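Local coordinates for protein glutathione s-transferase S2 (Nilaparvata lugens, PDB 5H5L) that binds glutathione and probably transfers it to electrophilic substrates, as a sigma-class glutathione transferase that is also called prostaglandin D synthase, at residues P17-L22 with V27-N32; L22-V27 with A75-S80; A66-L71 with L149-I154; Y155-L160 with K178-K183. All blocks are in the same frame, centred on the assembly; numbering follows the deposited sequence.

Interaction 1 of 4, residues P17-L22 with V27-N32; sequences PIRWML and VPFEDN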
# COMPACT_ATOMS: atom_id res chain seq x y z
N PRO B 17 -14.41 2.59 2.53
CA PRO B 17 -13.97 1.32 3.08
C PRO B 17 -13.92 1.33 4.59
O PRO B 17 -14.29 0.33 5.22
CB PRO B 17 -12.60 1.10 2.44
CG PRO B 17 -12.27 2.30 1.75
CD PRO B 17 -13.48 3.09 1.50
N ILE B 18 -13.52 2.44 5.21
CA ILE B 18 -13.48 2.47 6.66
C ILE B 18 -14.89 2.54 7.24
O ILE B 18 -15.22 1.84 8.21
CB ILE B 18 -12.61 3.66 7.13
CG1 ILE B 18 -11.16 3.49 6.63
CG2 ILE B 18 -12.61 3.74 8.65
CD1 ILE B 18 -10.35 4.74 6.67
N ARG B 19 -15.76 3.35 6.63
CA ARG B 19 -17.16 3.38 7.08
C ARG B 19 -17.80 2.00 6.97
O ARG B 19 -18.51 1.56 7.89
CB ARG B 19 -17.95 4.41 6.28
CG ARG B 19 -17.49 5.87 6.43
CD ARG B 19 -18.09 6.77 5.35
NE ARG B 19 -17.64 8.16 5.40
CZ ARG B 19 -17.30 8.88 4.34
NH1 ARG B 19 -17.33 8.35 3.12
NH2 ARG B 19 -16.90 10.13 4.49
N TRP B 20 -17.58 1.30 5.86
CA TRP B 20 -18.16 -0.03 5.73
C TRP B 20 -17.60 -0.98 6.76
O TRP B 20 -18.34 -1.79 7.32
CB TRP B 20 -17.93 -0.63 4.33
CG TRP B 20 -18.74 0.01 3.23
CD1 TRP B 20 -19.35 1.22 3.26
CD2 TRP B 20 -19.02 -0.54 1.92
NE1 TRP B 20 -19.99 1.47 2.07
CE2 TRP B 20 -19.80 0.41 1.23
CE3 TRP B 20 -18.68 -1.73 1.27
CZ2 TRP B 20 -20.23 0.21 -0.06
CZ3 TRP B 20 -19.12 -1.92 -0.02
CH2 TRP B 20 -19.90 -0.97 -0.66
N MET B 21 -16.29 -0.94 7.01
CA MET B 21 -15.71 -1.84 8.01
C MET B 21 -16.25 -1.55 9.40
O MET B 21 -16.54 -2.47 10.18
CB MET B 21 -14.18 -1.73 7.99
CG MET B 21 -13.50 -2.41 6.79
SD MET B 21 -13.96 -4.12 6.59
CE MET B 21 -13.45 -4.81 8.12
N LEU B 22 -16.39 -0.28 9.74
CA LEU B 22 -16.92 0.06 11.06
C LEU B 22 -18.39 -0.36 11.16
O LEU B 22 -18.82 -0.86 12.20
CB LEU B 22 -16.76 1.55 11.31
CG LEU B 22 -15.32 2.04 11.53
CD1 LEU B 22 -15.31 3.52 11.48
CD2 LEU B 22 -14.82 1.57 12.88
N VAL B 27 -19.99 -1.06 15.42
CA VAL B 27 -19.59 -0.15 16.49
C VAL B 27 -20.04 1.25 16.12
O VAL B 27 -20.05 1.61 14.94
CB VAL B 27 -18.07 -0.18 16.75
CG1 VAL B 27 -17.67 -1.54 17.26
CG2 VAL B 27 -17.29 0.19 15.48
N PRO B 28 -20.42 2.06 17.10
CA PRO B 28 -20.70 3.46 16.82
C PRO B 28 -19.44 4.20 16.42
O PRO B 28 -18.33 3.85 16.84
CB PRO B 28 -21.26 3.98 18.15
CG PRO B 28 -20.54 3.21 19.15
CD PRO B 28 -20.37 1.81 18.55
N PHE B 29 -19.61 5.21 15.59
CA PHE B 29 -18.49 6.02 15.21
C PHE B 29 -19.00 7.35 14.71
O PHE B 29 -20.07 7.44 14.10
CB PHE B 29 -17.65 5.31 14.14
CG PHE B 29 -18.30 5.20 12.79
CD1 PHE B 29 -19.10 4.11 12.48
CD2 PHE B 29 -18.06 6.13 11.83
CE1 PHE B 29 -19.66 4.00 11.21
CE2 PHE B 29 -18.59 6.03 10.57
CZ PHE B 29 -19.38 4.96 10.25
N GLU B 30 -18.20 8.38 14.96
CA GLU B 30 -18.47 9.68 14.40
C GLU B 30 -18.00 9.72 12.96
O GLU B 30 -16.83 9.45 12.67
CB GLU B 30 -17.79 10.77 15.23
CG GLU B 30 -18.01 12.16 14.67
CD GLU B 30 -17.32 13.24 15.48
OE1 GLU B 30 -17.12 13.05 16.69
OE2 GLU B 30 -16.96 14.27 14.89
N ASP B 31 -18.92 10.09 12.07
CA ASP B 31 -18.65 10.20 10.64
C ASP B 31 -18.47 11.68 10.32
O ASP B 31 -19.36 12.36 9.81
CB ASP B 31 -19.79 9.58 9.83
CG ASP B 31 -19.46 9.40 8.38
OD1 ASP B 31 -18.26 9.25 8.05
OD2 ASP B 31 -20.39 9.40 7.54
N ASN B 32 -17.27 12.18 10.61
CA ASN B 32 -16.94 13.59 10.43
C ASN B 32 -16.61 13.89 8.96
O ASN B 32 -15.52 13.56 8.48
CB ASN B 32 -15.77 13.95 11.35
CG ASN B 32 -15.44 15.42 11.32
OD1 ASN B 32 -16.33 16.27 11.38
ND2 ASN B 32 -14.14 15.74 11.22
O HOH W 1 -16.16 10.85 7.25
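Val-27 meets the helix that precedes it through both its backbone and its side chain. Val-27 N donates a weak bond to Leu-22 O, 3.4 Å away. CG2 of Val-27 rests on CD2 of Leu-22, 3.8 Å away. Two residues on, Phe-29 turns its ring to the same leucine. Leu-22 CD1 lies over one face, 3.9 Å from the ring centroid and 19° off the normal, a CH-pi contact, while Leu-22 CB approaches Phe-29 CD1 at 3.7 Å. The ring can be there because chi1 of 70° sets CG between the backbone N and the carbonyl carbon. Helix 15-25 is the crossover of a beta-alpha-beta unit in the thioredoxin-like domain, and strand 30-34, entered at Glu-30, runs parallel to strand 4-9. Asp-31 then supplies the polar grip. Its OD1 accepts from Arg-19 NE at 2.9 Å through the syn lone pair, a salt bridge in which the guanidinium receives the oxygen near its own plane although the two planes stand 77° apart. OD2 pairs with Arg-33, and the remaining guanidinium nitrogens of Arg-19 reach Phe-9 O, Phe-11 O and Glu-16. A water that accepts from Arg-19 NH2 also lies within hydrogen-bonding distance of Asp-31 OD1 and, weakly, of Asn-32 O.

Interaction 2 of 4, residues L22-V27 with A75-S80; sequences LSYLDV and AGLAGS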
# COMPACT_ATOMS: atom_id res chain seq x y z
N LEU B 22 -16.39 -0.28 9.74
CA LEU B 22 -16.92 0.06 11.06
C LEU B 22 -18.39 -0.36 11.16
O LEU B 22 -18.82 -0.86 12.20
CB LEU B 22 -16.76 1.55 11.31
CG LEU B 22 -15.32 2.04 11.53
CD1 LEU B 22 -15.31 3.52 11.48
CD2 LEU B 22 -14.82 1.57 12.88
N SER B 23 -19.12 -0.24 10.05
CA SER B 23 -20.51 -0.71 10.02
C SER B 23 -20.57 -2.21 10.17
O SER B 23 -21.30 -2.74 11.01
CB SER B 23 -21.17 -0.27 8.72
OG SER B 23 -21.26 1.13 8.70
N TYR B 24 -19.74 -2.93 9.40
CA TYR B 24 -19.68 -4.37 9.58
C TYR B 24 -19.33 -4.73 11.01
O TYR B 24 -19.81 -5.74 11.53
CB TYR B 24 -18.66 -4.99 8.65
CG TYR B 24 -18.68 -6.49 8.67
CD1 TYR B 24 -19.49 -7.21 7.81
CD2 TYR B 24 -17.86 -7.19 9.51
CE1 TYR B 24 -19.47 -8.59 7.80
CE2 TYR B 24 -17.84 -8.58 9.50
CZ TYR B 24 -18.67 -9.27 8.65
OH TYR B 24 -18.63 -10.65 8.65
N LEU B 25 -18.44 -3.97 11.64
CA LEU B 25 -18.06 -4.25 13.03
C LEU B 25 -19.19 -3.97 14.01
O LEU B 25 -19.13 -4.43 15.16
CB LEU B 25 -16.86 -3.38 13.43
CG LEU B 25 -15.45 -3.92 13.27
CD1 LEU B 25 -14.48 -2.83 13.70
CD2 LEU B 25 -15.24 -5.18 14.12
N ASP B 26 -20.17 -3.19 13.59
CA ASP B 26 -21.33 -2.83 14.39
C ASP B 26 -20.91 -2.01 15.61
O ASP B 26 -21.39 -2.24 16.72
CB ASP B 26 -22.11 -4.07 14.81
CG ASP B 26 -23.57 -3.77 15.10
OD1 ASP B 26 -24.10 -2.79 14.53
OD2 ASP B 26 -24.18 -4.50 15.93
N VAL B 27 -19.99 -1.06 15.42
CA VAL B 27 -19.59 -0.15 16.49
C VAL B 27 -20.04 1.25 16.12
O VAL B 27 -20.05 1.61 14.94
CB VAL B 27 -18.07 -0.18 16.75
CG1 VAL B 27 -17.67 -1.54 17.26
CG2 VAL B 27 -17.29 0.19 15.48
N ALA B 75 -12.73 -7.57 12.97
CA ALA B 75 -14.00 -8.09 12.47
C ALA B 75 -13.97 -9.58 12.21
O ALA B 75 -15.00 -10.15 11.84
CB ALA B 75 -14.41 -7.37 11.20
N GLY B 76 -12.83 -10.23 12.36
CA GLY B 76 -12.69 -11.60 11.91
C GLY B 76 -12.72 -11.79 10.41
O GLY B 76 -13.13 -12.86 9.93
N LEU B 77 -12.32 -10.77 9.65
CA LEU B 77 -12.27 -10.83 8.20
C LEU B 77 -10.85 -10.73 7.66
O LEU B 77 -10.61 -10.09 6.63
CB LEU B 77 -13.12 -9.71 7.61
CG LEU B 77 -14.61 -9.75 7.93
CD1 LEU B 77 -15.24 -8.62 7.17
CD2 LEU B 77 -15.28 -11.08 7.56
N ALA B 78 -9.90 -11.34 8.36
CA ALA B 78 -8.52 -11.43 7.89
C ALA B 78 -8.13 -12.89 7.71
O ALA B 78 -9.00 -13.75 7.65
CB ALA B 78 -7.55 -10.72 8.85
N GLY B 79 -6.83 -13.19 7.63
CA GLY B 79 -6.42 -14.55 7.36
C GLY B 79 -6.31 -15.40 8.63
O GLY B 79 -6.09 -14.89 9.72
N SER B 80 -6.43 -16.73 8.46
CA SER B 80 -6.19 -17.67 9.56
C SER B 80 -4.71 -17.91 9.85
O SER B 80 -4.39 -18.47 10.90
CB SER B 80 -6.85 -19.01 9.24
OG SER B 80 -8.23 -18.84 8.98
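Tyr-24 lays one face of its ring against the end of Leu-77. CD1 of the leucine sits over that face, 3.8 Å from the ring centroid and 23° off the normal, in a CH-pi contact displaced toward the rim, where Leu-77 CD1 comes within 3.5 Å of Tyr-24 CE2. The other branch continues along the ring, with Leu-77 CD2 3.5 Å from Tyr-24 OH. The two side chains arrive from opposite directions: chi1 of -173° swings the tyrosine ring away from its own backbone N and out from the helix. Ala-75 uses its methyl group differently, placing CB at the ring edge 3.8 Å from Tyr-24 CD2. The same methyl group also receives Leu-25, whose CD2 lies 3.7 Å from Ala-75 CB and nearer still to Ala-75 CA. Leu-25 gets there with chi1 at -93°, displaced from the usual staggered value. Exchanging Tyr-24 for an alanine would probably leave Leu-77 CD1 without its aromatic platform and open a gap beside the Ala-75 methyl group. Both backbones turn sharply here, since Asp-26 and Gly-76 each close a helix in a Schellman motif with positive phi. The contact therefore joins the C-terminal end of helix 15-25 to the end of helix 64-75 and the connection toward helix 82-106. Lys-189 of helix 188-196 adds a cation-pi contact to Tyr-24, and Leu-25 also packs on Leu-71 and Lys-74 of helix 64-75.

Interaction 3 of 4, residues A66-L71 with L149-I154; sequences AIARYL and LSWGDI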
# COMPACT_ATOMS: atom_id res chain seq x y z
N ALA B 66 -4.18 0.42 5.71
CA ALA B 66 -3.73 -0.02 7.03
C ALA B 66 -4.90 -0.10 7.99
O ALA B 66 -5.00 -1.05 8.81
CB ALA B 66 -2.66 0.94 7.59
N ILE B 67 -5.77 0.90 7.94
CA ILE B 67 -6.92 0.94 8.85
C ILE B 67 -7.91 -0.16 8.51
O ILE B 67 -8.42 -0.86 9.40
CB ILE B 67 -7.58 2.32 8.79
CG1 ILE B 67 -6.62 3.40 9.32
CG2 ILE B 67 -8.94 2.31 9.53
CD1 ILE B 67 -7.03 4.82 9.03
N ALA B 68 -8.19 -0.36 7.22
CA ALA B 68 -9.11 -1.42 6.81
C ALA B 68 -8.65 -2.79 7.30
O ALA B 68 -9.46 -3.60 7.78
CB ALA B 68 -9.26 -1.40 5.30
N ARG B 69 -7.33 -3.07 7.21
CA ARG B 69 -6.78 -4.34 7.66
C ARG B 69 -6.95 -4.49 9.16
O ARG B 69 -7.29 -5.56 9.66
CB ARG B 69 -5.29 -4.44 7.26
CG ARG B 69 -4.62 -5.81 7.59
CD ARG B 69 -3.08 -5.84 7.27
NE ARG B 69 -2.87 -5.61 5.83
CZ ARG B 69 -2.44 -4.47 5.31
NH1 ARG B 69 -2.13 -3.43 6.09
NH2 ARG B 69 -2.33 -4.36 3.99
N TYR B 70 -6.66 -3.41 9.90
CA TYR B 70 -6.82 -3.40 11.35
C TYR B 70 -8.26 -3.71 11.74
O TYR B 70 -8.52 -4.65 12.51
CB TYR B 70 -6.41 -2.02 11.87
CG TYR B 70 -6.75 -1.74 13.32
CD1 TYR B 70 -6.03 -2.35 14.35
CD2 TYR B 70 -7.76 -0.86 13.68
CE1 TYR B 70 -6.30 -2.09 15.67
CE2 TYR B 70 -8.05 -0.60 15.02
CZ TYR B 70 -7.30 -1.22 16.00
OH TYR B 70 -7.50 -1.01 17.33
N LEU B 71 -9.22 -2.98 11.18
CA LEU B 71 -10.63 -3.30 11.42
C LEU B 71 -11.00 -4.69 10.91
O LEU B 71 -11.79 -5.40 11.55
CB LEU B 71 -11.51 -2.25 10.79
CG LEU B 71 -11.19 -0.86 11.29
CD1 LEU B 71 -11.97 0.14 10.52
CD2 LEU B 71 -11.51 -0.74 12.76
N LEU B 149 -14.78 -14.44 2.69
CA LEU B 149 -14.92 -13.00 2.82
C LEU B 149 -13.76 -12.40 3.61
O LEU B 149 -13.39 -12.91 4.68
CB LEU B 149 -16.23 -12.65 3.51
CG LEU B 149 -16.54 -11.15 3.60
CD1 LEU B 149 -16.96 -10.60 2.25
CD2 LEU B 149 -17.60 -10.86 4.60
N SER B 150 -13.18 -11.32 3.10
CA SER B 150 -12.12 -10.62 3.80
C SER B 150 -12.37 -9.12 3.80
O SER B 150 -13.23 -8.61 3.09
CB SER B 150 -10.75 -10.93 3.16
OG SER B 150 -10.58 -10.30 1.90
N TRP B 151 -11.58 -8.40 4.63
CA TRP B 151 -11.58 -6.94 4.58
C TRP B 151 -11.19 -6.48 3.19
O TRP B 151 -11.62 -5.41 2.74
CB TRP B 151 -10.62 -6.35 5.65
CG TRP B 151 -9.18 -6.63 5.36
CD1 TRP B 151 -8.44 -7.71 5.81
CD2 TRP B 151 -8.29 -5.85 4.57
NE1 TRP B 151 -7.17 -7.63 5.36
CE2 TRP B 151 -7.04 -6.50 4.59
CE3 TRP B 151 -8.42 -4.66 3.83
CZ2 TRP B 151 -5.95 -6.02 3.91
CZ3 TRP B 151 -7.34 -4.18 3.15
CH2 TRP B 151 -6.11 -4.85 3.18
N GLY B 152 -10.39 -7.28 2.49
CA GLY B 152 -10.05 -6.94 1.14
C GLY B 152 -11.26 -6.83 0.22
O GLY B 152 -11.35 -5.91 -0.61
N ASP B 153 -12.19 -7.77 0.32
CA ASP B 153 -13.42 -7.69 -0.48
C ASP B 153 -14.16 -6.38 -0.21
O ASP B 153 -14.67 -5.73 -1.12
CB ASP B 153 -14.33 -8.88 -0.16
CG ASP B 153 -13.68 -10.22 -0.45
OD1 ASP B 153 -13.18 -10.40 -1.58
OD2 ASP B 153 -13.63 -11.07 0.47
N ILE B 154 -14.24 -5.99 1.05
CA ILE B 154 -14.97 -4.80 1.42
C ILE B 154 -14.26 -3.55 0.92
O ILE B 154 -14.89 -2.64 0.40
CB ILE B 154 -15.17 -4.83 2.94
CG1 ILE B 154 -16.17 -5.96 3.24
CG2 ILE B 154 -15.71 -3.51 3.45
CD1 ILE B 154 -16.33 -6.30 4.70
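The interface between the thioredoxin-like N-terminal domain and the all-helical C-terminal domain of the glutathione transferase fold is illustrated where helix 64-75 meets the start of helix 151-164. Trp-151, in the first turn of the latter, carries the contact by turning one face of its indole to the backbone of the former. Arg-69 CA stands over the five-membered ring, 3.8 Å from its centroid and 12° off the normal, a CH-pi contact. Toward the six-membered ring, Ala-68 CB touches Trp-151 CE3 at 3.7 Å. A chi1 of 68° brings the indole flat against the neighbouring helix. The arginine side chain runs alongside the indole in the same direction, then bends at chi3, with its guanidinium plane turned 83° from the ring. Arg-69 NE comes 3.7 Å from Trp-151 CZ2, but its charge is met elsewhere, by Asp-89 of the same chain and by Asp-89 of the second subunit, which brings the dimer interface close to the domain interface. A leucine in place of Trp-151 would probably take the indole face from under Arg-69 CA and the CE3 contact from the Ala-68 methyl group, opening a gap between the domains. The start of the tryptophan's helix is fixed by a capping box: Asp-153 N gives a weak bond to Ser-150 OG, and Ser-150 N donates in return to Asp-153 OD2 at 2.7 Å, meeting it on the anti side, out of the carboxylate plane.

Interaction 4 of 4, residues Y155-L160 with K178-K183; sequences YFISIL and KALNDK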
# COMPACT_ATOMS: atom_id res chain seq x y z
N TYR B 155 -12.94 -3.52 1.02
CA TYR B 155 -12.19 -2.39 0.49
C TYR B 155 -12.37 -2.29 -1.02
O TYR B 155 -12.65 -1.21 -1.56
CB TYR B 155 -10.72 -2.58 0.88
CG TYR B 155 -9.79 -1.43 0.61
CD1 TYR B 155 -9.50 -0.51 1.62
CD2 TYR B 155 -9.16 -1.29 -0.62
CE1 TYR B 155 -8.61 0.54 1.40
CE2 TYR B 155 -8.29 -0.24 -0.85
CZ TYR B 155 -8.02 0.67 0.18
OH TYR B 155 -7.16 1.70 -0.05
N PHE B 156 -12.23 -3.41 -1.71
CA PHE B 156 -12.31 -3.48 -3.17
C PHE B 156 -13.67 -2.98 -3.67
O PHE B 156 -13.75 -2.06 -4.52
CB PHE B 156 -12.03 -4.93 -3.55
CG PHE B 156 -12.07 -5.27 -5.01
CD1 PHE B 156 -11.19 -4.72 -5.92
CD2 PHE B 156 -12.92 -6.26 -5.46
CE1 PHE B 156 -11.23 -5.11 -7.28
CE2 PHE B 156 -12.94 -6.65 -6.78
CZ PHE B 156 -12.10 -6.08 -7.68
N ILE B 157 -14.75 -3.53 -3.13
CA ILE B 157 -16.11 -3.20 -3.59
C ILE B 157 -16.51 -1.78 -3.22
O ILE B 157 -17.13 -1.07 -4.02
CB ILE B 157 -17.12 -4.23 -3.02
CG1 ILE B 157 -16.85 -5.63 -3.55
CG2 ILE B 157 -18.54 -3.87 -3.43
CD1 ILE B 157 -16.71 -5.68 -5.06
N SER B 158 -16.14 -1.32 -2.03
CA SER B 158 -16.51 0.05 -1.66
C SER B 158 -15.87 1.05 -2.61
O SER B 158 -16.51 2.03 -3.00
CB SER B 158 -16.13 0.34 -0.21
OG SER B 158 -14.72 0.39 -0.08
N ILE B 159 -14.62 0.80 -3.02
CA ILE B 159 -13.95 1.72 -3.93
C ILE B 159 -14.45 1.53 -5.36
O ILE B 159 -14.62 2.51 -6.09
CB ILE B 159 -12.42 1.57 -3.78
CG1 ILE B 159 -12.01 2.12 -2.39
CG2 ILE B 159 -11.68 2.28 -4.88
CD1 ILE B 159 -10.58 1.93 -2.02
N LEU B 160 -14.71 0.30 -5.80
CA LEU B 160 -15.27 0.10 -7.14
C LEU B 160 -16.62 0.79 -7.30
O LEU B 160 -16.94 1.32 -8.37
CB LEU B 160 -15.41 -1.38 -7.46
CG LEU B 160 -14.13 -2.14 -7.76
CD1 LEU B 160 -14.46 -3.54 -8.19
CD2 LEU B 160 -13.29 -1.47 -8.83
N LYS B 178 -18.71 -8.51 -10.48
CA LYS B 178 -20.07 -8.04 -10.20
C LYS B 178 -20.77 -8.94 -9.17
O LYS B 178 -21.55 -8.45 -8.34
CB LYS B 178 -20.86 -7.98 -11.50
CG LYS B 178 -22.33 -7.61 -11.33
CD LYS B 178 -22.48 -6.18 -10.87
CE LYS B 178 -23.96 -5.83 -10.70
NZ LYS B 178 -24.13 -4.51 -10.04
N ALA B 179 -20.52 -10.25 -9.24
CA ALA B 179 -21.04 -11.20 -8.24
C ALA B 179 -20.49 -10.92 -6.83
O ALA B 179 -21.22 -11.05 -5.84
CB ALA B 179 -20.66 -12.60 -8.65
N LEU B 180 -19.19 -10.63 -6.71
CA LEU B 180 -18.67 -10.23 -5.40
C LEU B 180 -19.28 -8.91 -4.95
O LEU B 180 -19.61 -8.73 -3.77
CB LEU B 180 -17.16 -10.13 -5.48
CG LEU B 180 -16.37 -9.72 -4.24
CD1 LEU B 180 -16.61 -10.71 -3.08
CD2 LEU B 180 -14.93 -9.60 -4.62
N ASN B 181 -19.46 -7.98 -5.88
CA ASN B 181 -20.07 -6.71 -5.56
C ASN B 181 -21.43 -6.90 -4.94
O ASN B 181 -21.76 -6.27 -3.92
CB ASN B 181 -20.21 -5.83 -6.79
CG ASN B 181 -21.07 -4.61 -6.52
OD1 ASN B 181 -20.55 -3.54 -6.19
ND2 ASN B 181 -22.39 -4.78 -6.59
N ASP B 182 -22.27 -7.73 -5.57
CA ASP B 182 -23.64 -7.89 -5.08
C ASP B 182 -23.65 -8.56 -3.72
O ASP B 182 -24.47 -8.23 -2.86
CB ASP B 182 -24.46 -8.71 -6.08
CG ASP B 182 -24.57 -8.03 -7.43
OD1 ASP B 182 -24.36 -6.79 -7.52
OD2 ASP B 182 -24.87 -8.74 -8.42
N LYS B 183 -22.71 -9.47 -3.50
CA LYS B 183 -22.60 -10.17 -2.22
C LYS B 183 -22.20 -9.22 -1.09
O LYS B 183 -22.75 -9.28 0.01
CB LYS B 183 -21.59 -11.30 -2.39
CG LYS B 183 -21.22 -12.08 -1.20
CD LYS B 183 -20.81 -13.50 -1.60
CE LYS B 183 -19.75 -13.55 -2.70
NZ LYS B 183 -19.56 -14.95 -3.24
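Ile-157 presses both of its branches onto the backbone and side chain of Asn-181. CD1 reaches Asn-181 CA at 3.5 Å, while CG2 lies 3.4 Å from Asn-181 OD1. Chi1 of -64° sets CG1 beside the backbone N and CG2 anti to it, and chi2 turns CD1 onto Asn-181 CA. CD1 also comes within 4.1 Å of Leu-180 CG. One residue earlier, Phe-156 presents a ring edge: Leu-180 CD2 lies near the ring plane, 4.0 Å from Phe-156 CD2. The axes of 155-160 and 178-183 pass 9.7 Å apart, crossing at -97°, and the contact is small and centres on these four residues, all buried within the C-terminal helical domain. A second layer fixes them. Leu-160 CD1, one turn along, covers a face of the Phe-156 ring, and Phe-95 of helix 82-106 meets that ring edge-to-face. Ile-157 is further packed by Trp-20 of helix 15-25 and by Val-184. The amide of Asn-181 is set by its neighbour, since ND2 donates to Asp-182 OD1 at 3.0 Å with the acceptor close to the amide plane. That oxygen also takes a weak salt bridge from Lys-178. Chemically, the joint between the helices is largely apolar: one N-H of Asn-181 is spent on Asp-182 of the same helix, and the isoleucine is offered a carbonyl oxygen and aliphatic carbon, which implies cohesion by close packing rather than by polar bonds across the crossing.

How the interactions relate
The four contacts form a relay between two helices, 15-25 and 151-164, that meet across the domain boundary. Interactions 1 and 2 share Leu-22 and Val-27 on helix 15-25, and interactions 3 and 4 both use helix 151-164. Interactions 2 and 3 are the closest pair, with centres 7 Å apart and a probable hydrogen bond between Leu-77 O and Trp-151 N at 2.8 Å. Met-21 SD, on the helix of interaction 1, packs 3.6 Å from Ile-154 CG2 of interaction 3. Interactions 2 and 4 do not touch. Glutathione lies about 10 Å from the side chain of Arg-19 and about 9 Å from that of Ala-68, while Tyr-155 hydrogen-bonds to the ligand-binding Ser-64.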